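Local coordinates for Beta2-bungarotoxin (Bungarus multicinctus, PDB 1BUN), which blocks presynaptic transmitter release as a snake neurotoxin that pairs a phospholipase A2 chain with a Kunitz-type chain, the latter probably directing the toxin to its target, at residues H46-S49 / D50-R54. Residues are numbered along the deposited sequence; the frame is centred on the assembly and turned at random.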
loop_
_atom_site.group_PDB
_atom_site.type_symbol
_atom_site.label_atom_id
_atom_site.label_comp_id
_atom_site.label_asym_id
_atom_site.label_seq_id
_atom_site.Cartn_x
_atom_site.Cartn_y
_atom_site.Cartn_z
ATOM N N HIS B 46 0.956 2.104 19.979
ATOM C CA HIS B 46 1.384 0.823 20.535
ATOM C C HIS B 46 1.291 -0.195 19.404
ATOM O O HIS B 46 0.214 -0.441 18.852
ATOM C CB HIS B 46 0.535 0.406 21.753
ATOM C CG HIS B 46 -0.926 0.232 21.462
ATOM N ND1 HIS B 46 -1.475 -0.894 20.889
ATOM C CD2 HIS B 46 -1.974 1.057 21.721
ATOM C CE1 HIS B 46 -2.800 -0.721 20.822
ATOM N NE2 HIS B 46 -3.150 0.452 21.318
ATOM N N PHE B 47 2.410 -0.795 19.042
ATOM C CA PHE B 47 2.373 -1.744 17.941
ATOM C C PHE B 47 3.100 -3.037 18.313
ATOM O O PHE B 47 4.065 -2.998 19.067
ATOM C CB PHE B 47 2.984 -1.082 16.667
ATOM C CG PHE B 47 2.571 0.366 16.467
ATOM C CD1 PHE B 47 3.220 1.389 17.146
ATOM C CD2 PHE B 47 1.490 0.691 15.677
ATOM C CE1 PHE B 47 2.794 2.719 17.049
ATOM C CE2 PHE B 47 1.052 2.029 15.575
ATOM C CZ PHE B 47 1.712 3.040 16.269
ATOM N N LYS B 48 2.647 -4.167 17.774
ATOM C CA LYS B 48 3.258 -5.465 18.051
ATOM C C LYS B 48 4.757 -5.463 17.850
ATOM O O LYS B 48 5.444 -6.253 18.470
ATOM C CB LYS B 48 2.737 -6.566 17.130
ATOM C CG LYS B 48 1.278 -6.537 16.717
ATOM C CD LYS B 48 1.064 -7.531 15.548
ATOM C CE LYS B 48 -0.343 -7.419 14.937
ATOM N NZ LYS B 48 -0.538 -6.168 14.153
ATOM N N SER B 49 5.274 -4.647 16.939
ATOM C CA SER B 49 6.711 -4.646 16.711
ATOM C C SER B 49 7.320 -3.362 16.185
ATOM O O SER B 49 6.610 -2.460 15.751
ATOM C CB SER B 49 7.099 -5.811 15.802
ATOM O OG SER B 49 6.534 -5.684 14.509
ATOM N N ASP B 50 8.643 -3.282 16.284
ATOM C CA ASP B 50 9.441 -2.141 15.825
ATOM C C ASP B 50 9.155 -1.818 14.353
ATOM O O ASP B 50 8.835 -0.687 14.007
ATOM C CB ASP B 50 10.939 -2.466 15.990
ATOM C CG ASP B 50 11.829 -1.224 15.947
ATOM O OD1 ASP B 50 11.358 -0.127 16.293
ATOM O OD2 ASP B 50 13.016 -1.331 15.576
ATOM N N HIS B 51 9.232 -2.836 13.502
ATOM C CA HIS B 51 8.996 -2.692 12.071
ATOM C C HIS B 51 7.652 -2.039 11.794
ATOM O O HIS B 51 7.566 -1.085 11.029
ATOM C CB HIS B 51 9.062 -4.059 11.382
ATOM C CG HIS B 51 9.294 -3.976 9.908
ATOM N ND1 HIS B 51 8.309 -3.679 8.989
ATOM C CD2 HIS B 51 10.443 -4.098 9.193
ATOM C CE1 HIS B 51 8.877 -3.622 7.771
ATOM N NE2 HIS B 51 10.174 -3.869 7.836
ATOM N N LEU B 52 6.605 -2.580 12.402
ATOM C CA LEU B 52 5.244 -2.061 12.273
ATOM C C LEU B 52 5.174 -0.595 12.770
ATOM O O LEU B 52 4.528 0.286 12.163
ATOM C CB LEU B 52 4.303 -2.940 13.105
ATOM C CG LEU B 52 2.839 -2.521 13.044
ATOM C CD1 LEU B 52 2.338 -2.699 11.616
ATOM C CD2 LEU B 52 1.979 -3.289 14.047
ATOM N N CYS B 53 5.847 -0.347 13.887
ATOM C CA CYS B 53 5.887 0.973 14.481
ATOM C C CYS B 53 6.623 1.982 13.594
ATOM O O CYS B 53 6.127 3.094 13.413
ATOM C CB CYS B 53 6.535 0.917 15.864
ATOM S SG CYS B 53 6.765 2.553 16.596
ATOM N N ARG B 54 7.774 1.620 13.025
ATOM C CA ARG B 54 8.492 2.572 12.176
ATOM C C ARG B 54 7.570 2.871 11.020
ATOM O O ARG B 54 7.210 4.017 10.751
ATOM C CB ARG B 54 9.776 1.980 11.622
ATOM C CG ARG B 54 10.556 1.147 12.585
ATOM C CD ARG B 54 11.968 1.044 12.139
ATOM N NE ARG B 54 12.687 2.282 12.412
ATOM C CZ ARG B 54 13.352 2.516 13.547
ATOM N NH1 ARG B 54 13.382 1.583 14.515
ATOM N NH2 ARG B 54 13.987 3.683 13.713
#
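Phe47 holds its ring carbon CG opposite its own carbonyl carbon (chi1 -41°), and Cys53 SG lies anti to its backbone N (chi1 174°), so ring and sulfur converge where the loop turns into helix 50-57. The ring presents its CD1 side to the cysteine: CD1 lies 3.6 Å from Cys53 CB, and SG stands 4.7 Å from the ring centroid, oblique to the ring. A flat, apolar phenylalanine suits this buried spot beside the disulfide from Cys53 to Cys32, which ties the helix to strand 31-37. Leu52 fills the next place with a branched end: CD2 lies 3.6 Å from Phe47 CB and sits near the plane of the ring, at its edge. CD2 also lies 3.8 Å from Lys48 NZ, whose charge is paired with an acidic side chain of the other protein chain. At the N-cap position, small Ser49 uses its backbone carbonyl O to accept the first-turn bond from Cys53 N (2.9 Å, N-H...O angle 154°), while its OG lies 3.8 Å from Leu52 N. Arg54 NH1 reaches Asp50 OD2 at 3.1 Å in a salt bridge whose hydrogen bond is weak. This Kunitz helix start thus joins a buried sulfur-aromatic contact to the subunit interface, where Leu52 packs and Lys48 pairs.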